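Local coordinates for uncharacterized protein (Bacteroides ovatus, PDB 4FS7) that is of unknown function but, as an extracellular leucine-rich repeat protein of the BspA type, probably binds other proteins, at residues F4-I9 against P48-K53; G18-S23 against N55-V60; V43-P48 against E75-S80. All blocks are in the same frame, centred on the assembly; numbering follows the deposited sequence.

Overall arrangement
The three contacts lie together at the N-terminal end of an elongated leucine-rich repeat solenoid, with centres about 36 to 45 Å from the centre of the chain. Contacts 1 and 2 have centres about 8 Å apart and reach the same mixed sheet, in which strands 49-52 and 55-62 are antiparallel neighbours, so the aromatic packing of contact 1 and the parallel pairing of contact 2 both draw on that sheet. Contact 3, its centre about 13 Å from each of the others, shares Pro48 with contact 1 and belongs to a separate parallel sheet. Ile9 and Val22 carry the packing across to Ile46, tying the N-terminal strands to the first ladder of the solenoid.

Contact 1 of 3, residues F4-I9 against P48-K53; sequences FVIDEI and PVVTYK
Phe4 and Tyr52, the latter in one of its two modelled conformers, lay their rings over one another in an offset stack, the centroids 4.3 Å apart and the planes only 10° from parallel. Followed outward, Phe4 begins the contact at its CB, which sits over the face of the tyrosine ring, 3.5 Å from Tyr52 CE1, in a CH-pi contact. Its CG comes next, above the rim of the same ring at 3.7 Å from Tyr52 CD1, and CD1 and CD2 follow over Tyr52 CG and its neighbours. Farther out, CE2 passes Tyr52 CB, whose own CH-pi contact points at the phenylalanine centroid. At the tip, CZ lies 3.8 Å from Val50 CG2, a methyl group that meets the ring at its edge, in plane. A chi1 of 65° for Phe4 and of 173° for Tyr52 bring the two rings face over face. The side chains run past each other in opposite directions.

The strands 4-6 and 49-52 belong to the mixed sheet at the N-terminal end of the leucine-rich repeat solenoid, but here they meet through side chains, their axes 8.5 Å apart. Tyr11 and Phe13 of strand 9-13 add further rings around Phe4. Beside the stack, Ile6 sets CG1 against Val50 CB at 4.1 Å and brings CD1 into van der Waals contact with Thr51 O (3.6 Å).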
# COMPACT_ATOMS: atom_id res chain seq x y z
N PHE A 4 43.79 5.16 0.49
CA PHE A 4 44.62 4.85 -0.68
C PHE A 4 43.79 4.29 -1.82
O PHE A 4 42.60 4.02 -1.63
CB PHE A 4 45.77 3.89 -0.29
CG PHE A 4 45.31 2.53 0.17
CD1 PHE A 4 44.96 2.30 1.46
CD2 PHE A 4 45.27 1.48 -0.73
CE1 PHE A 4 44.54 1.04 1.87
CE2 PHE A 4 44.84 0.22 -0.32
CZ PHE A 4 44.49 0.01 0.97
N VAL A 5 44.42 4.15 -2.99
CA VAL A 5 43.81 3.71 -4.25
C VAL A 5 44.61 2.54 -4.80
O VAL A 5 45.84 2.58 -4.77
CB VAL A 5 43.81 4.84 -5.31
CG1 VAL A 5 43.06 4.42 -6.58
CG2 VAL A 5 43.29 6.16 -4.72
N ILE A 6 43.91 1.50 -5.26
CA ILE A 6 44.53 0.41 -6.03
C ILE A 6 43.71 0.22 -7.30
O ILE A 6 42.49 0.03 -7.20
CB ILE A 6 44.58 -0.92 -5.25
CG1 ILE A 6 45.36 -0.74 -3.95
CG2 ILE A 6 45.15 -2.05 -6.11
CD1 ILE A 6 46.84 -0.46 -4.09
N ASP A 7 44.35 0.30 -8.47
CA ASP A 7 43.66 0.27 -9.75
C ASP A 7 42.52 1.31 -9.72
O ASP A 7 42.77 2.50 -9.45
CB ASP A 7 43.22 -1.17 -10.09
CG ASP A 7 44.42 -2.13 -10.19
OD1 ASP A 7 45.43 -1.73 -10.80
OD2 ASP A 7 44.38 -3.26 -9.65
N GLU A 8 41.28 0.89 -9.98
CA GLU A 8 40.17 1.83 -10.10
C GLU A 8 39.44 2.10 -8.78
O GLU A 8 38.49 2.86 -8.77
CB GLU A 8 39.17 1.34 -11.16
CG GLU A 8 39.75 1.18 -12.56
CD GLU A 8 40.23 2.50 -13.18
OE1 GLU A 8 39.63 3.57 -12.90
OE2 GLU A 8 41.21 2.46 -13.95
N ILE A 9 39.90 1.54 -7.67
CA ILE A 9 39.10 1.48 -6.44
C ILE A 9 39.81 2.17 -5.28
O ILE A 9 41.04 2.06 -5.14
CB ILE A 9 38.80 0.02 -6.05
CG1 ILE A 9 38.06 -0.65 -7.23
CG2 ILE A 9 37.93 -0.05 -4.76
CD1 ILE A 9 37.92 -2.14 -7.10
N PRO A 48 39.79 -9.37 -3.22
CA PRO A 48 39.65 -9.79 -1.82
C PRO A 48 40.77 -9.30 -0.91
O PRO A 48 40.61 -9.28 0.32
CB PRO A 48 39.68 -11.31 -1.91
CG PRO A 48 40.44 -11.60 -3.16
CD PRO A 48 40.09 -10.52 -4.10
N VAL A 49 41.90 -8.95 -1.53
CA VAL A 49 43.13 -8.53 -0.84
C VAL A 49 43.79 -7.45 -1.66
O VAL A 49 43.80 -7.52 -2.89
CB VAL A 49 44.13 -9.72 -0.63
CG1 VAL A 49 45.40 -9.24 0.07
CG2 VAL A 49 43.53 -10.83 0.14
N VAL A 50 44.34 -6.45 -0.95
CA VAL A 50 45.17 -5.46 -1.58
C VAL A 50 46.45 -5.31 -0.73
O VAL A 50 46.46 -5.56 0.49
CB VAL A 50 44.46 -4.09 -1.75
CG1 VAL A 50 43.32 -4.18 -2.79
CG2 VAL A 50 43.99 -3.52 -0.39
N THR A 51 47.51 -4.89 -1.40
CA THR A 51 48.76 -4.61 -0.69
C THR A 51 49.02 -3.12 -0.78
O THR A 51 48.85 -2.50 -1.83
CB THR A 51 49.93 -5.43 -1.27
OG1 THR A 51 49.67 -6.82 -1.05
CG2 THR A 51 51.27 -5.01 -0.61
N TYR A 52 49.41 -2.54 0.35
CA TYR A 52 49.74 -1.13 0.39
C TYR A 52 50.93 -0.99 1.33
O TYR A 52 50.86 -1.43 2.49
CB TYR A 52 48.54 -0.32 0.93
CG TYR A 52 48.78 1.17 1.19
CD1 TYR A 52 48.98 2.05 0.14
CD2 TYR A 52 48.75 1.69 2.49
CE1 TYR A 52 49.17 3.41 0.36
CE2 TYR A 52 48.96 3.06 2.73
CZ TYR A 52 49.15 3.91 1.66
OH TYR A 52 49.35 5.26 1.89
N LYS A 53 52.00 -0.38 0.81
CA LYS A 53 53.22 -0.15 1.59
C LYS A 53 53.63 -1.41 2.38
O LYS A 53 53.81 -1.39 3.60
CB LYS A 53 53.08 1.14 2.44
CG LYS A 53 53.05 2.36 1.46
CD LYS A 53 52.76 3.71 2.11
CE LYS A 53 52.78 4.81 1.05
NZ LYS A 53 53.47 6.01 1.54

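Contact 2 of 3, residues G18-S23 against N55-V60; sequences GTVEVS and NKYDVV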
# COMPACT_ATOMS: atom_id res chain seq x y z
N GLY A 18 44.38 -5.40 10.01
CA GLY A 18 44.68 -5.86 8.65
C GLY A 18 43.52 -5.86 7.69
O GLY A 18 43.52 -6.65 6.76
N THR A 19 42.57 -4.94 7.88
CA THR A 19 41.37 -4.85 7.03
C THR A 19 41.15 -3.46 6.44
O THR A 19 41.57 -2.42 6.98
CB THR A 19 40.08 -5.26 7.78
OG1 THR A 19 39.76 -4.29 8.79
CG2 THR A 19 40.22 -6.66 8.39
N VAL A 20 40.47 -3.46 5.30
CA VAL A 20 40.02 -2.25 4.64
C VAL A 20 38.58 -2.40 4.17
O VAL A 20 38.06 -3.53 4.01
CB VAL A 20 40.91 -1.84 3.44
CG1 VAL A 20 42.34 -1.42 3.91
CG2 VAL A 20 40.98 -2.95 2.41
N GLU A 21 37.96 -1.24 3.97
CA GLU A 21 36.64 -1.12 3.34
C GLU A 21 36.82 -0.45 1.98
O GLU A 21 37.64 0.46 1.80
CB GLU A 21 35.63 -0.31 4.20
CG GLU A 21 35.96 1.22 4.26
CD GLU A 21 34.98 2.14 5.01
OE1 GLU A 21 33.87 1.76 5.35
OE2 GLU A 21 35.37 3.30 5.25
N VAL A 22 36.05 -0.87 1.00
CA VAL A 22 35.94 -0.15 -0.26
C VAL A 22 35.20 1.16 0.01
O VAL A 22 34.11 1.17 0.58
CB VAL A 22 35.11 -0.96 -1.27
CG1 VAL A 22 34.86 -0.13 -2.58
CG2 VAL A 22 35.84 -2.26 -1.60
N SER A 23 35.82 2.27 -0.34
CA SER A 23 35.24 3.57 -0.09
C SER A 23 34.77 4.29 -1.34
O SER A 23 34.14 5.35 -1.22
CB SER A 23 36.19 4.41 0.73
OG SER A 23 37.35 4.67 -0.01
N ASN A 55 52.22 -4.18 3.23
CA ASN A 55 51.33 -4.97 4.03
C ASN A 55 50.10 -5.34 3.25
O ASN A 55 49.66 -4.58 2.43
CB ASN A 55 50.93 -4.21 5.27
CG ASN A 55 52.07 -4.12 6.26
OD1 ASN A 55 52.58 -5.13 6.72
ND2 ASN A 55 52.48 -2.94 6.55
N LYS A 56 49.58 -6.53 3.55
CA LYS A 56 48.36 -6.97 2.91
C LYS A 56 47.17 -6.64 3.80
O LYS A 56 47.23 -6.74 5.02
CB LYS A 56 48.44 -8.46 2.57
CG LYS A 56 49.57 -8.84 1.66
CD LYS A 56 49.66 -10.36 1.51
CE LYS A 56 49.72 -11.07 2.86
NZ LYS A 56 50.92 -10.70 3.67
N TYR A 57 46.08 -6.25 3.15
CA TYR A 57 44.85 -5.89 3.79
C TYR A 57 43.72 -6.69 3.14
O TYR A 57 43.59 -6.74 1.95
CB TYR A 57 44.60 -4.39 3.64
CG TYR A 57 45.66 -3.56 4.28
CD1 TYR A 57 45.58 -3.22 5.62
CD2 TYR A 57 46.75 -3.14 3.58
CE1 TYR A 57 46.55 -2.48 6.25
CE2 TYR A 57 47.78 -2.37 4.23
CZ TYR A 57 47.66 -2.07 5.56
OH TYR A 57 48.67 -1.34 6.20
N ASP A 58 42.91 -7.29 3.99
CA ASP A 58 41.72 -8.02 3.55
C ASP A 58 40.59 -7.03 3.32
O ASP A 58 40.35 -6.18 4.16
CB ASP A 58 41.35 -9.01 4.64
CG ASP A 58 42.43 -10.09 4.82
OD1 ASP A 58 42.82 -10.74 3.81
OD2 ASP A 58 42.93 -10.25 5.95
N VAL A 59 39.92 -7.18 2.18
CA VAL A 59 38.80 -6.33 1.80
C VAL A 59 37.52 -6.98 2.36
O VAL A 59 37.01 -7.94 1.77
CB VAL A 59 38.78 -6.15 0.28
CG1 VAL A 59 37.62 -5.20 -0.14
CG2 VAL A 59 40.13 -5.63 -0.28
N VAL A 60 37.03 -6.45 3.48
CA VAL A 60 35.98 -7.11 4.24
C VAL A 60 34.64 -6.39 4.28
O VAL A 60 33.68 -6.93 4.80
CB VAL A 60 36.45 -7.43 5.67
CG1 VAL A 60 37.71 -8.30 5.62
CG2 VAL A 60 36.68 -6.17 6.50
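With chi1 at -67°, Val20 sends CG1 anti to its carbonyl carbon and turns CG2 into the position between N and C; one methyl therefore reaches Tyr57 and the other reaches Val59. In Tyr57 a chi1 of -61° sets CG anti to the carbonyl carbon, beside the backbone N, which brings CG and CD1 of the ring near Val20 CG1. Tyr57 CB itself lies 3.7 Å from Val20 CG1. The two side chains cross at about a right angle, and the methyl approaches the ring obliquely. On the second branch, Val20 CG2 lies 3.9 Å from Val59 CG2. Val59 uses its other methyl for Val22: Val59 CG1 lies 3.7 Å from Val22 CG2.

Beneath this apolar row runs a parallel beta ladder, in which Thr19 pairs with Asp58 and Val20 with Val59. It joins strand 19-25 to strand 55-62 in the mixed sheet at the N-terminal end of the solenoid, although the segment axes are turned by 49°. Three backbone bonds stitch it: Asp58 N to Gly18 O at 2.9 Å, Val20 N to Asp58 O at 3.0 Å, and Val60 N to Val20 O at 3.1 Å. Asp58 O also receives the CA-H of Thr19, and Gly18 O that of Tyr57.

On the face bearing Thr19 and Asp58, Thr19 CB touches Val60 CG2 at 3.7 Å, while its OG1 is hydrogen-bonded to Glu16 O and Thr14 OG1. On the valine face, Phe13 and Tyr11 of strand 9-13 press on Val20, and the Phe13 ring also meets that of Tyr57.

Contact 3 of 3, residues V43-P48 against E75-S80; sequences VVNIPP and EIKIPS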
# COMPACT_ATOMS: atom_id res chain seq x y z
N VAL A 43 32.92 -2.04 -15.55
CA VAL A 43 32.92 -3.10 -14.58
C VAL A 43 33.88 -2.79 -13.43
O VAL A 43 35.07 -2.48 -13.64
CB VAL A 43 33.36 -4.43 -15.23
CG1 VAL A 43 33.43 -5.52 -14.18
CG2 VAL A 43 32.41 -4.80 -16.38
N VAL A 44 33.35 -2.87 -12.21
CA VAL A 44 34.16 -2.65 -11.01
C VAL A 44 34.45 -4.01 -10.41
O VAL A 44 33.55 -4.72 -9.95
CB VAL A 44 33.44 -1.77 -9.99
CG1 VAL A 44 34.23 -1.59 -8.70
CG2 VAL A 44 33.15 -0.41 -10.60
N ASN A 45 35.72 -4.39 -10.42
CA ASN A 45 36.13 -5.69 -9.98
C ASN A 45 36.84 -5.59 -8.63
O ASN A 45 38.03 -5.24 -8.58
CB ASN A 45 37.04 -6.28 -11.05
CG ASN A 45 36.99 -7.74 -11.06
OD1 ASN A 45 36.91 -8.38 -9.99
ND2 ASN A 45 37.00 -8.33 -12.27
N ILE A 46 36.13 -5.84 -7.52
CA ILE A 46 36.70 -5.61 -6.22
C ILE A 46 37.54 -6.83 -5.80
O ILE A 46 37.01 -7.94 -5.72
CB ILE A 46 35.61 -5.34 -5.14
CG1 ILE A 46 34.76 -4.10 -5.51
CG2 ILE A 46 36.22 -5.25 -3.76
CD1 ILE A 46 33.50 -3.94 -4.66
N PRO A 47 38.83 -6.64 -5.50
CA PRO A 47 39.65 -7.79 -5.10
C PRO A 47 39.42 -8.14 -3.62
O PRO A 47 38.98 -7.30 -2.81
CB PRO A 47 41.06 -7.26 -5.34
CG PRO A 47 40.96 -5.79 -5.01
CD PRO A 47 39.61 -5.40 -5.57
N PRO A 48 39.79 -9.37 -3.22
CA PRO A 48 39.65 -9.79 -1.82
C PRO A 48 40.77 -9.30 -0.91
O PRO A 48 40.61 -9.28 0.32
CB PRO A 48 39.68 -11.31 -1.91
CG PRO A 48 40.44 -11.60 -3.16
CD PRO A 48 40.09 -10.52 -4.10
N GLU A 75 28.44 -3.04 -13.81
CA GLU A 75 28.62 -4.30 -13.10
C GLU A 75 29.58 -4.09 -11.93
O GLU A 75 30.62 -3.42 -12.11
CB GLU A 75 29.21 -5.36 -14.03
CG GLU A 75 29.59 -6.65 -13.30
CD GLU A 75 29.97 -7.82 -14.21
OE1 GLU A 75 30.14 -7.62 -15.43
OE2 GLU A 75 30.12 -8.94 -13.66
N ILE A 76 29.25 -4.66 -10.76
CA ILE A 76 30.17 -4.71 -9.63
C ILE A 76 30.31 -6.17 -9.22
O ILE A 76 29.32 -6.89 -9.07
CB ILE A 76 29.64 -3.86 -8.44
CG1 ILE A 76 29.46 -2.39 -8.85
CG2 ILE A 76 30.55 -4.02 -7.21
CD1 ILE A 76 28.79 -1.49 -7.86
N LYS A 77 31.56 -6.60 -9.12
CA LYS A 77 31.93 -7.93 -8.69
C LYS A 77 32.46 -7.83 -7.26
O LYS A 77 33.47 -7.16 -7.01
CB LYS A 77 32.99 -8.51 -9.63
CG LYS A 77 32.58 -8.56 -11.11
CD LYS A 77 33.67 -9.18 -11.97
CE LYS A 77 33.11 -9.90 -13.16
NZ LYS A 77 34.06 -10.94 -13.66
N ILE A 78 31.79 -8.49 -6.33
CA ILE A 78 32.11 -8.41 -4.93
C ILE A 78 32.71 -9.74 -4.46
O ILE A 78 32.09 -10.77 -4.64
CB ILE A 78 30.87 -8.06 -4.07
CG1 ILE A 78 30.18 -6.78 -4.56
CG2 ILE A 78 31.25 -7.93 -2.61
CD1 ILE A 78 28.96 -6.28 -3.72
N PRO A 79 33.91 -9.73 -3.87
CA PRO A 79 34.54 -10.97 -3.47
C PRO A 79 33.90 -11.55 -2.20
O PRO A 79 33.24 -10.85 -1.45
CB PRO A 79 35.99 -10.55 -3.20
CG PRO A 79 35.86 -9.14 -2.70
CD PRO A 79 34.74 -8.56 -3.54
N SER A 80 34.14 -12.83 -1.94
CA SER A 80 33.51 -13.53 -0.84
C SER A 80 33.90 -13.03 0.52
O SER A 80 33.26 -13.34 1.53
CB SER A 80 33.80 -15.02 -0.92
OG SER A 80 35.17 -15.28 -0.65
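Glu75 O takes the amide of Val44 at 2.8 Å, with an N-H...O angle of 174°, and also receives the CA-H of Val43. Val44 O is likewise approached twice: Lys77 N donates to it at 2.9 Å, while the CA-H of Ile76 makes a weaker contact. The third rung, Ile46 N to Lys77 O, measures 3.0 Å. Val43 and Glu75 lie side by side on one face, with Val43 CG2 3.7 Å from Glu75 OE1. On the same face Asn45 and Lys77 cross at a slant.

This is the parallel ladder of a leucine-rich repeat solenoid, joining strands 42-45 and 73-77 of successive turns; strand 98-99 adds the third strand, alongside 73-77. Just past strand 42-45, buried Ile46 has chi1 -60°, which directs CG1 past Lys77 O and sets CD1 3.9 Å from Ile76 CG2, on the face of Val44 and Ile76. Its CG2 branch meets Pro79 CD at 3.6 Å, the two side chains crossing at about a right angle. With an alanine here, Ile76 CG2 and Pro79 CD would probably lose their apolar partner and a gap would open between them.

Farther along, Pro48 CB packs on Pro79 CB at 4.0 Å. Because a proline has no amide hydrogen, Pro79 cannot extend the rungs: its CD lies 3.2 Å from Ile46 O, where the next N-H would donate, and packing such as Pro48 on Pro79 continues the contact.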